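Side-chain contacts in MutT/nudix family protein (Enterococcus faecalis, PDB 2FML), which is of unknown function but joins a Nudix domain to a winged helix of the NrtR type, and may therefore act as a nucleotide-sensing transcriptional regulator: residues A[24-27]-A[28-32]; A[61-64]-A[65-69]; A[82-85]-A[86-89]; A[89-92]-A[93-97]; A[216-219]-A[220-223]. One frame throughout, in Å; residues are numbered along the deposited sequence.

In the fold
All five contacts are local, between neighbours on a helix or round a turn. Contact 1 is a surface contact at the end of helix 20-27, its centre about 37 Å from the centre of the chain, and combines stacked flat groups with bonds to helix carbonyls. Contact 2, also superficial, uses one arginine to gather loop carbonyls after strand 55-63. Contacts 3 and 4 share helix 85-97 and Val89: the first is buried and caps the helix, the second is partly buried and rich in acidic side chains. Contact 5, partly buried like contact 4, caps another helix, 217-228, in the winged-helix region. Contacts 1, 2 and 3 all touch the second subunit.

Contact 1: residues A[24-27]-A[28-32]; sequences LTWY and HQQEL
Gln30 lays its side-chain amide over one face of the Trp26 indole, the two planes 18° apart and CD 3.4 Å above the ring plane. Its CG adds a CH-pi contact, 3.9 Å from the centroid of the six-membered ring. A bend at chi2 (-59°) curls the glutamine back over the indole. NE2 of Gln30 and NE1 of Trp26 are both donors and do not pair; Trp26 NE1 bonds to Glu10 instead.

Among the hydrogen bonds, two grip Trp26 O from opposite faces of its carbonyl plane: Gln30 NE2 at 3.0 Å and Gln29 N at 3.1 Å from that oxygen. His28 N reaches Leu24 O at 3.2 Å, and the imidazole ND1 of His28 makes a weak second bond to Leu24 O. Here, after helix 20-27, the chain passes through a type I turn from Tyr27 to Gln30. Helix 7-16 flanks the Trp26 side through Tyr14, while Pro119 and Arg120 of the second subunit approach Leu24, Tyr27 and His28.

The ring pair is T-shaped: the edge of Tyr27 faces the His28 ring, centroids 5.6 Å apart and planes at 87°. Apolar packing follows beyond the turn, with Leu32 CD2 3.7 Å from Tyr27 CZ.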
# COMPACT_ATOMS: atom_id res chain seq x y z
N LEU A 24 -30.38 -7.30 -3.16
CA LEU A 24 -29.15 -7.93 -3.43
C LEU A 24 -29.74 -9.17 -4.21
O LEU A 24 -29.15 -9.67 -5.15
CB LEU A 24 -28.51 -8.46 -2.17
CG LEU A 24 -27.42 -7.53 -1.59
CD1 LEU A 24 -26.76 -8.30 -0.46
CD2 LEU A 24 -26.44 -7.13 -2.68
N THR A 25 -30.94 -9.64 -3.82
CA THR A 25 -31.62 -10.76 -4.52
C THR A 25 -31.96 -10.34 -5.95
O THR A 25 -31.75 -11.11 -6.92
CB THR A 25 -32.89 -11.34 -3.77
OG1 THR A 25 -32.50 -11.97 -2.54
CG2 THR A 25 -33.68 -12.42 -4.63
N TRP A 26 -32.49 -9.13 -6.07
CA TRP A 26 -32.82 -8.53 -7.37
C TRP A 26 -31.53 -8.29 -8.18
O TRP A 26 -31.39 -8.74 -9.33
CB TRP A 26 -33.62 -7.25 -7.19
CG TRP A 26 -33.81 -6.43 -8.49
CD1 TRP A 26 -34.82 -6.57 -9.41
CD2 TRP A 26 -33.00 -5.33 -8.96
NE1 TRP A 26 -34.67 -5.68 -10.42
CE2 TRP A 26 -33.58 -4.88 -10.16
CE3 TRP A 26 -31.83 -4.71 -8.50
CZ2 TRP A 26 -33.02 -3.83 -10.91
CZ3 TRP A 26 -31.27 -3.67 -9.25
CH2 TRP A 26 -31.88 -3.25 -10.46
N TYR A 27 -30.55 -7.71 -7.55
CA TYR A 27 -29.32 -7.33 -8.24
C TYR A 27 -28.63 -8.50 -8.95
O TYR A 27 -28.20 -8.34 -10.08
CB TYR A 27 -28.32 -6.61 -7.28
CG TYR A 27 -27.08 -6.16 -7.99
CD1 TYR A 27 -27.00 -4.89 -8.58
CD2 TYR A 27 -25.98 -7.02 -8.14
CE1 TYR A 27 -25.82 -4.44 -9.21
CE2 TYR A 27 -24.82 -6.59 -8.83
CZ TYR A 27 -24.76 -5.29 -9.35
OH TYR A 27 -23.59 -4.81 -9.99
N HIS A 28 -28.49 -9.64 -8.29
CA HIS A 28 -27.76 -10.79 -8.84
C HIS A 28 -28.38 -11.53 -10.01
O HIS A 28 -27.72 -12.38 -10.68
CB HIS A 28 -27.32 -11.73 -7.71
CG HIS A 28 -26.19 -11.15 -6.88
ND1 HIS A 28 -26.34 -10.76 -5.57
CD2 HIS A 28 -24.91 -10.85 -7.21
CE1 HIS A 28 -25.20 -10.28 -5.11
NE2 HIS A 28 -24.32 -10.31 -6.10
N GLN A 29 -29.64 -11.18 -10.28
CA GLN A 29 -30.41 -11.72 -11.37
C GLN A 29 -30.44 -10.80 -12.61
O GLN A 29 -30.95 -11.16 -13.70
CB GLN A 29 -31.83 -12.06 -10.89
CG GLN A 29 -31.81 -13.36 -9.98
CD GLN A 29 -31.22 -14.65 -10.66
OE1 GLN A 29 -30.02 -14.93 -10.58
NE2 GLN A 29 -32.08 -15.41 -11.32
N GLN A 30 -29.87 -9.62 -12.45
CA GLN A 30 -29.76 -8.63 -13.53
C GLN A 30 -28.64 -8.87 -14.52
O GLN A 30 -27.59 -9.40 -14.20
CB GLN A 30 -29.63 -7.21 -12.95
CG GLN A 30 -30.64 -6.91 -11.92
CD GLN A 30 -32.04 -7.03 -12.44
OE1 GLN A 30 -32.42 -6.33 -13.39
NE2 GLN A 30 -32.84 -7.90 -11.79
N GLU A 31 -28.94 -8.49 -15.74
CA GLU A 31 -28.01 -8.42 -16.85
C GLU A 31 -27.11 -7.21 -16.62
O GLU A 31 -27.53 -6.08 -16.80
CB GLU A 31 -28.81 -8.30 -18.14
CG GLU A 31 -29.77 -9.47 -18.28
CD GLU A 31 -29.99 -9.95 -19.70
OE1 GLU A 31 -29.67 -9.22 -20.66
OE2 GLU A 31 -30.53 -11.07 -19.86
N LEU A 32 -25.91 -7.46 -16.13
CA LEU A 32 -25.00 -6.38 -15.82
C LEU A 32 -24.22 -5.94 -17.05
O LEU A 32 -23.71 -6.77 -17.85
CB LEU A 32 -24.08 -6.77 -14.66
CG LEU A 32 -24.88 -7.22 -13.42
CD1 LEU A 32 -23.97 -7.95 -12.38
CD2 LEU A 32 -25.67 -6.01 -12.84

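Contact 2: residues A[61-64]-A[65-69]; sequences IQRK and GHPFR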
# COMPACT_ATOMS: atom_id res chain seq x y z
N ILE A 61 12.61 -17.22 -8.13
CA ILE A 61 12.34 -18.47 -8.82
C ILE A 61 12.70 -18.22 -10.25
O ILE A 61 12.63 -17.09 -10.72
CB ILE A 61 10.83 -18.86 -8.79
CG1 ILE A 61 9.99 -17.73 -9.44
CG2 ILE A 61 10.38 -19.18 -7.40
CD1 ILE A 61 8.70 -18.19 -10.14
N GLN A 62 13.09 -19.30 -10.96
CA GLN A 62 13.25 -19.28 -12.40
C GLN A 62 11.95 -19.78 -12.99
O GLN A 62 11.55 -20.93 -12.77
CB GLN A 62 14.42 -20.13 -12.90
CG GLN A 62 14.55 -20.07 -14.40
CD GLN A 62 15.76 -20.78 -14.95
OE1 GLN A 62 16.48 -20.25 -15.83
NE2 GLN A 62 15.98 -21.98 -14.48
N ARG A 63 11.30 -18.91 -13.75
CA ARG A 63 10.00 -19.22 -14.35
C ARG A 63 10.14 -20.29 -15.40
O ARG A 63 11.05 -20.26 -16.21
CB ARG A 63 9.41 -17.96 -14.96
CG ARG A 63 9.24 -16.78 -13.91
CD ARG A 63 8.61 -15.58 -14.58
NE ARG A 63 7.49 -15.95 -15.46
CZ ARG A 63 6.23 -16.14 -15.07
NH1 ARG A 63 5.88 -15.99 -13.77
NH2 ARG A 63 5.32 -16.49 -15.99
N LYS A 64 9.25 -21.25 -15.40
CA LYS A 64 9.39 -22.26 -16.38
C LYS A 64 8.50 -22.05 -17.62
O LYS A 64 8.76 -22.59 -18.67
CB LYS A 64 9.25 -23.64 -15.75
CG LYS A 64 7.91 -24.27 -15.64
CD LYS A 64 8.14 -25.84 -15.73
CE LYS A 64 9.05 -26.40 -14.58
NZ LYS A 64 8.62 -27.79 -14.09
N GLY A 65 7.49 -21.20 -17.48
CA GLY A 65 6.55 -20.90 -18.53
C GLY A 65 6.51 -19.43 -18.85
O GLY A 65 6.97 -18.57 -18.03
N HIS A 66 5.95 -19.14 -20.03
CA HIS A 66 5.75 -17.80 -20.49
C HIS A 66 4.68 -17.05 -19.68
O HIS A 66 3.82 -17.66 -19.10
CB HIS A 66 5.41 -17.82 -21.98
CG HIS A 66 6.62 -17.76 -22.87
ND1 HIS A 66 6.69 -18.41 -24.08
CD2 HIS A 66 7.80 -17.13 -22.71
CE1 HIS A 66 7.87 -18.18 -24.63
NE2 HIS A 66 8.57 -17.43 -23.80
N PRO A 67 4.71 -15.70 -19.67
CA PRO A 67 5.70 -14.78 -20.22
C PRO A 67 6.97 -14.82 -19.38
O PRO A 67 6.94 -15.29 -18.24
CB PRO A 67 4.99 -13.42 -20.16
CG PRO A 67 3.88 -13.57 -19.16
CD PRO A 67 3.55 -15.02 -19.09
N PHE A 68 8.11 -14.47 -19.97
CA PHE A 68 9.40 -14.50 -19.30
C PHE A 68 9.80 -15.86 -18.87
O PHE A 68 10.33 -15.98 -17.76
CB PHE A 68 9.39 -13.54 -18.08
CG PHE A 68 9.14 -12.09 -18.48
CD1 PHE A 68 10.18 -11.33 -19.07
CD2 PHE A 68 7.88 -11.51 -18.33
CE1 PHE A 68 9.95 -9.97 -19.46
CE2 PHE A 68 7.65 -10.18 -18.73
CZ PHE A 68 8.68 -9.42 -19.27
N ARG A 69 9.56 -16.87 -19.72
CA ARG A 69 10.14 -18.18 -19.55
C ARG A 69 11.65 -18.12 -19.29
O ARG A 69 12.39 -17.47 -20.03
CB ARG A 69 9.90 -19.05 -20.78
CG ARG A 69 10.29 -20.50 -20.62
CD ARG A 69 10.39 -21.18 -22.00
NE ARG A 69 9.10 -21.15 -22.66
CZ ARG A 69 8.86 -21.26 -23.98
NH1 ARG A 69 9.84 -21.35 -24.88
NH2 ARG A 69 7.59 -21.22 -24.38
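The guanidinium of Arg63 has the backbone oxygens of His66, Pro67 and Phe68 at its edge, that of Pro67 tilted 25° from the plane as seen from NE, while Gly65 O approaches obliquely. A second flat pair lies within the loop: the His66 ring has Arg69 NE above its centre, 3.7 Å from the ring plane.

Pro67 O is held twice by Arg63, by NE at 2.9 Å from that oxygen and more weakly by NH2 at 3.0 Å. The NE bond runs nearly along the C=O axis, although its N-H is bent (135° at the hydrogen). NH2 of Arg63 also makes a weak bond to Gly65 O, 3.3 Å away. A turn at chi3 (44°) brings the guanidinium round to these carbonyls, and CB of Arg63 lies 3.6 Å from Phe68 O. Farther along the loop, Arg69 CG lies 3.2 Å from Lys64 O, while Arg69 NH2 bonds to Ala18 O and Glu15 O of the second subunit.

The loop carries a cis peptide before Pro67. Backbone bonds between Arg63 and both Asn70 and Ser71 close its base, while the arginine side chain binds the loop carbonyls, in the connection between antiparallel strands 55-63 and 72-78 of the Nudix-domain sheet.

Contact 3: residues A[82-85]-A[86-89]; sequences NEST and EDSV
Ser84 caps the helix that carries Asp87: its OG accepts from Asp87 N at 3.2 Å, in an almost straight bond (173° at the hydrogen). The hydroxyl is placed there by a chi1 of 60°, which sets OG between the backbone N and the carbonyl carbon, and the first-turn amide of Asp87 is thereby satisfied. The carbonyl of the same serine then starts the regular helical pattern, with Ser88 N 3.0 Å from Ser84 O. Val89 N follows, 2.9 Å from Thr85 O.

Glu83 extends its side chain alongside this first turn. Its OE1 receives a weak bond from Ser88 OG, 3.1 Å away, but its stronger charged partner is Arg91 NH1, one helical turn further on, and Asn80 N also donates to OE1. Three donors therefore converge on this single carboxylate oxygen, which ties the incoming loop to the helix and limits the rotation of the carboxylate.

On the other side of the turn a water links two side chains. It donates to Glu86 OE1 at 2.6 Å and lies 2.9 Å from Thr85 OG1. Thr85 OG1 is bonded to Tyr128 OH as well, and Thr85 N to Ser113 OG of the second subunit.

Residues 77-98 fit the Nudix box, with Glu83 in the loop ahead of its helix. That helix, 85-97, settles on the sheet: Thr85 packs on Leu40 and Val42 of strand 39-50 and on Val126 of strand 123-131, whereas Val89 meets Met44 and, on strand 106-112, Ile106.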
# COMPACT_ATOMS: atom_id res chain seq x y z
N ASN A 82 -12.60 -16.05 -4.59
CA ASN A 82 -12.98 -16.29 -3.21
C ASN A 82 -11.85 -16.06 -2.13
O ASN A 82 -11.94 -16.58 -1.02
CB ASN A 82 -13.61 -17.70 -3.08
CG ASN A 82 -12.54 -18.83 -3.20
OD1 ASN A 82 -11.33 -18.55 -3.40
ND2 ASN A 82 -12.97 -20.11 -3.06
N GLU A 83 -10.81 -15.29 -2.48
CA GLU A 83 -9.60 -15.12 -1.68
C GLU A 83 -9.24 -13.62 -1.62
O GLU A 83 -9.31 -12.93 -2.63
CB GLU A 83 -8.41 -15.63 -2.50
CG GLU A 83 -8.02 -17.02 -2.30
CD GLU A 83 -6.69 -17.31 -2.99
OE1 GLU A 83 -6.41 -16.80 -4.12
OE2 GLU A 83 -5.95 -18.10 -2.37
N SER A 84 -8.76 -13.14 -0.48
CA SER A 84 -8.17 -11.80 -0.40
C SER A 84 -6.79 -11.99 -0.95
O SER A 84 -6.34 -13.15 -1.10
CB SER A 84 -8.10 -11.35 1.05
OG SER A 84 -7.30 -12.27 1.74
N THR A 85 -6.12 -10.87 -1.25
CA THR A 85 -4.75 -10.91 -1.70
C THR A 85 -3.82 -11.50 -0.65
O THR A 85 -2.86 -12.19 -1.02
CB THR A 85 -4.21 -9.55 -2.20
OG1 THR A 85 -4.24 -8.57 -1.16
CG2 THR A 85 -4.98 -9.06 -3.46
N GLU A 86 -4.03 -11.16 0.63
CA GLU A 86 -3.34 -11.78 1.75
C GLU A 86 -3.37 -13.35 1.72
O GLU A 86 -2.32 -14.02 1.78
CB GLU A 86 -3.94 -11.30 3.08
CG GLU A 86 -3.62 -9.90 3.46
CD GLU A 86 -4.59 -8.84 2.88
OE1 GLU A 86 -5.53 -9.19 2.11
OE2 GLU A 86 -4.43 -7.64 3.23
N ASP A 87 -4.56 -13.93 1.64
CA ASP A 87 -4.76 -15.38 1.51
C ASP A 87 -3.99 -15.92 0.28
O ASP A 87 -3.30 -16.94 0.34
CB ASP A 87 -6.24 -15.63 1.20
CG ASP A 87 -7.13 -15.46 2.41
OD1 ASP A 87 -6.61 -15.42 3.56
OD2 ASP A 87 -8.39 -15.41 2.19
N SER A 88 -4.14 -15.19 -0.82
CA SER A 88 -3.62 -15.63 -2.10
C SER A 88 -2.05 -15.66 -2.07
O SER A 88 -1.40 -16.62 -2.57
CB SER A 88 -4.20 -14.71 -3.21
OG SER A 88 -3.79 -15.14 -4.50
N VAL A 89 -1.44 -14.62 -1.50
CA VAL A 89 0.04 -14.55 -1.52
C VAL A 89 0.67 -15.64 -0.66
O VAL A 89 1.72 -16.19 -1.00
CB VAL A 89 0.61 -13.12 -1.22
CG1 VAL A 89 0.55 -12.77 0.30
CG2 VAL A 89 2.03 -13.00 -1.81
O HOH W 1 -6.05 -7.17 0.55

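Contact 4: residues A[89-92]-A[93-97]; sequences VLRE and TKEET
Val89 O is gripped by two donors of one residue, Thr93, which reach it from opposite faces of the carbonyl plane. Thr93 OG1 lies 2.6 Å from Val89 O and Thr93 N 3.0 Å from it. The threonine keeps OG1 beside its backbone N (chi1 -59°), the position from which a hydroxyl can share the carbonyl one turn back. The helical bonds continue regularly, with Lys94 N 3.2 Å from Leu90 O and Glu96 N 3.0 Å from Glu92 O.

The charged face is built differently. Arg91 sends NH2 to Glu95 OE1, 3.2 Å away, in a salt bridge that is nearly straight (167° at the hydrogen). The oxygen lies in the guanidinium plane, yet it is met from above its own carboxylate plane; the two flat groups stand 80° apart. NH2 of Arg91 also pairs with the carboxylate of Glu92 beside it, at a modelled separation too short to be trusted in detail. One arginine thus joins both acids, its NH1 being engaged by Glu83, although the exact place of Glu95 is uncertain where its CG crowds the backbone.

The carboxylates of Glu92 and Glu96, like charges, come close, with OE1 of Glu92 3.6 Å from OE2 of Glu96. Glu96 OE1 is held by Gly76 N of strand 72-78, which fixes one side of that carboxylate.

Arg91, Glu92, Glu95 and Glu96 occupy the charged positions of the Nudix box on its helix. Three carboxylates gathered along one face, with a single arginine probably partly balancing two of them, are consistent with the divalent-metal site of Nudix enzymes.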
# COMPACT_ATOMS: atom_id res chain seq x y z
N VAL A 89 -1.44 -14.62 -1.50
CA VAL A 89 0.04 -14.55 -1.52
C VAL A 89 0.67 -15.64 -0.66
O VAL A 89 1.72 -16.19 -1.00
CB VAL A 89 0.61 -13.12 -1.22
CG1 VAL A 89 0.55 -12.77 0.30
CG2 VAL A 89 2.03 -13.00 -1.81
N LEU A 90 0.00 -15.97 0.45
CA LEU A 90 0.41 -17.07 1.27
C LEU A 90 0.28 -18.45 0.64
O LEU A 90 1.13 -19.29 0.84
CB LEU A 90 -0.34 -17.07 2.63
CG LEU A 90 -0.40 -15.86 3.58
CD1 LEU A 90 -1.25 -16.28 4.82
CD2 LEU A 90 0.93 -15.38 3.95
N ARG A 91 -0.82 -18.67 -0.08
CA ARG A 91 -1.07 -19.89 -0.88
C ARG A 91 -0.06 -20.04 -2.05
O ARG A 91 0.51 -21.12 -2.25
CB ARG A 91 -2.48 -19.78 -1.45
CG ARG A 91 -3.17 -21.06 -1.91
CD ARG A 91 -4.26 -20.64 -2.85
NE ARG A 91 -3.66 -20.67 -4.14
CZ ARG A 91 -3.68 -19.77 -5.09
NH1 ARG A 91 -4.33 -18.62 -5.02
NH2 ARG A 91 -3.02 -20.07 -6.15
N GLU A 92 0.15 -18.97 -2.81
CA GLU A 92 1.13 -18.95 -3.93
C GLU A 92 2.57 -19.14 -3.51
O GLU A 92 3.32 -19.82 -4.19
CB GLU A 92 1.01 -17.70 -4.76
CG GLU A 92 -0.27 -17.68 -5.59
CD GLU A 92 -0.26 -18.65 -6.81
OE1 GLU A 92 0.82 -19.13 -7.25
OE2 GLU A 92 -1.35 -18.89 -7.37
N THR A 93 2.94 -18.60 -2.36
CA THR A 93 4.29 -18.74 -1.83
C THR A 93 4.52 -20.19 -1.41
O THR A 93 5.56 -20.77 -1.75
CB THR A 93 4.55 -17.78 -0.66
OG1 THR A 93 4.35 -16.45 -1.12
CG2 THR A 93 5.99 -17.97 -0.01
N LYS A 94 3.57 -20.77 -0.71
CA LYS A 94 3.65 -22.18 -0.39
C LYS A 94 3.68 -23.10 -1.63
O LYS A 94 4.52 -23.99 -1.69
CB LYS A 94 2.54 -22.61 0.57
CG LYS A 94 2.84 -23.95 1.18
CD LYS A 94 1.66 -24.52 1.93
CE LYS A 94 1.93 -25.98 2.31
NZ LYS A 94 0.67 -26.53 2.89
N GLU A 95 2.79 -22.89 -2.61
CA GLU A 95 2.69 -23.78 -3.80
C GLU A 95 3.98 -23.72 -4.59
O GLU A 95 4.46 -24.78 -5.06
CB GLU A 95 1.50 -23.43 -4.73
CG GLU A 95 0.16 -23.12 -3.98
CD GLU A 95 -1.18 -23.43 -4.74
OE1 GLU A 95 -1.38 -22.85 -5.84
OE2 GLU A 95 -2.02 -24.21 -4.17
N GLU A 96 4.54 -22.48 -4.72
CA GLU A 96 5.75 -22.21 -5.53
C GLU A 96 7.11 -22.41 -4.87
O GLU A 96 8.08 -22.65 -5.57
CB GLU A 96 5.71 -20.82 -6.15
CG GLU A 96 4.43 -20.55 -6.91
CD GLU A 96 4.59 -19.61 -8.11
OE1 GLU A 96 5.41 -18.64 -8.05
OE2 GLU A 96 3.85 -19.85 -9.11
N THR A 97 7.17 -22.33 -3.52
CA THR A 97 8.46 -22.32 -2.81
C THR A 97 8.53 -23.31 -1.68
O THR A 97 9.62 -23.57 -1.16
CB THR A 97 8.80 -20.92 -2.18
OG1 THR A 97 7.88 -20.65 -1.11
CG2 THR A 97 8.77 -19.80 -3.21

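Contact 5: residues A[216-219]-A[220-223]; sequences TITE and ARKV
Arg221 lies back along the first turn of its helix, over Ile217 and Thr218, and that turn opens with a capping box. Thr216 is the N-cap: its OG1 accepts from Glu219 N at 3.2 Å, in a bond of 166° at the hydrogen. In return, Glu219 OE1 takes the N-H of Thr216, with OE1 and N 3.1 Å apart and the donor above the carboxylate plane. The other oxygen, Glu219 OE2, forms a salt bridge with Lys51, which links this helix of the NrtR-type winged-helix region to the Nudix-domain side.

Followed outward, the arginine first rests on a carbonyl: CB of Arg221 is 3.4 Å from Ile217 O, and CG is 3.3 Å from the same oxygen. CD then reaches the CG2 methyl branch of the isoleucine, 3.8 Å from Ile217 CG2, the two side chains crossing at about a right angle. A bend at chi3 (63°) turns the guanidinium towards Thr218. NE bonds to Ile235 O, just ahead of helix 237-244, and this outside partner helps to fix the rotation of the guanidinium. At the tip, NH1 of Arg221 comes 3.4 Å from Thr218 OG1, which lies in the guanidinium plane at its edge.

Thr218 uses its methyl branch on a different neighbour. Lys222 runs beside it in the same direction, its ammonium end engaged in a cation-pi contact with Tyr232, and its CE packs 3.9 Å from Thr218 CG2.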
# COMPACT_ATOMS: atom_id res chain seq x y z
N THR A 216 21.56 -9.68 19.91
CA THR A 216 22.41 -8.61 20.44
C THR A 216 22.32 -7.28 19.64
O THR A 216 21.86 -7.22 18.46
CB THR A 216 23.91 -9.05 20.52
OG1 THR A 216 24.39 -9.37 19.22
CG2 THR A 216 24.09 -10.25 21.42
N ILE A 217 22.78 -6.21 20.28
CA ILE A 217 22.98 -4.93 19.59
C ILE A 217 23.95 -5.05 18.38
O ILE A 217 23.71 -4.46 17.35
CB ILE A 217 23.33 -3.78 20.58
CG1 ILE A 217 22.26 -3.64 21.68
CG2 ILE A 217 23.44 -2.46 19.82
CD1 ILE A 217 20.79 -3.50 21.17
N THR A 218 25.03 -5.84 18.51
CA THR A 218 25.92 -6.14 17.36
C THR A 218 25.22 -6.82 16.16
O THR A 218 25.43 -6.43 15.00
CB THR A 218 27.21 -6.92 17.78
OG1 THR A 218 27.91 -6.16 18.78
CG2 THR A 218 28.15 -7.12 16.57
N GLU A 219 24.40 -7.83 16.42
CA GLU A 219 23.63 -8.44 15.31
C GLU A 219 22.69 -7.41 14.66
O GLU A 219 22.61 -7.32 13.43
CB GLU A 219 22.84 -9.69 15.78
CG GLU A 219 23.72 -10.89 16.25
CD GLU A 219 22.94 -11.96 17.06
OE1 GLU A 219 21.82 -11.67 17.53
OE2 GLU A 219 23.44 -13.10 17.20
N ALA A 220 21.97 -6.64 15.47
CA ALA A 220 21.05 -5.63 14.96
C ALA A 220 21.81 -4.59 14.15
O ALA A 220 21.36 -4.21 13.09
CB ALA A 220 20.27 -4.97 16.10
N ARG A 221 22.94 -4.11 14.68
CA ARG A 221 23.81 -3.23 13.89
C ARG A 221 24.22 -3.84 12.52
O ARG A 221 24.22 -3.13 11.52
CB ARG A 221 25.03 -2.79 14.69
CG ARG A 221 24.69 -1.76 15.77
CD ARG A 221 25.74 -1.74 16.92
NE ARG A 221 27.03 -1.34 16.40
CZ ARG A 221 28.15 -2.04 16.52
NH1 ARG A 221 28.17 -3.18 17.20
NH2 ARG A 221 29.26 -1.58 15.96
N LYS A 222 24.57 -5.14 12.49
CA LYS A 222 25.03 -5.86 11.26
C LYS A 222 23.94 -5.99 10.20
O LYS A 222 24.21 -5.93 9.01
CB LYS A 222 25.59 -7.25 11.62
CG LYS A 222 26.94 -7.23 12.45
CD LYS A 222 27.74 -8.53 12.27
CE LYS A 222 29.00 -8.62 13.12
NZ LYS A 222 29.77 -9.88 12.76
N VAL A 223 22.69 -6.16 10.65
CA VAL A 223 21.54 -6.15 9.78
C VAL A 223 21.32 -4.73 9.23
O VAL A 223 21.27 -4.54 8.02
CB VAL A 223 20.30 -6.69 10.48
CG1 VAL A 223 19.07 -6.41 9.62
CG2 VAL A 223 20.46 -8.17 10.76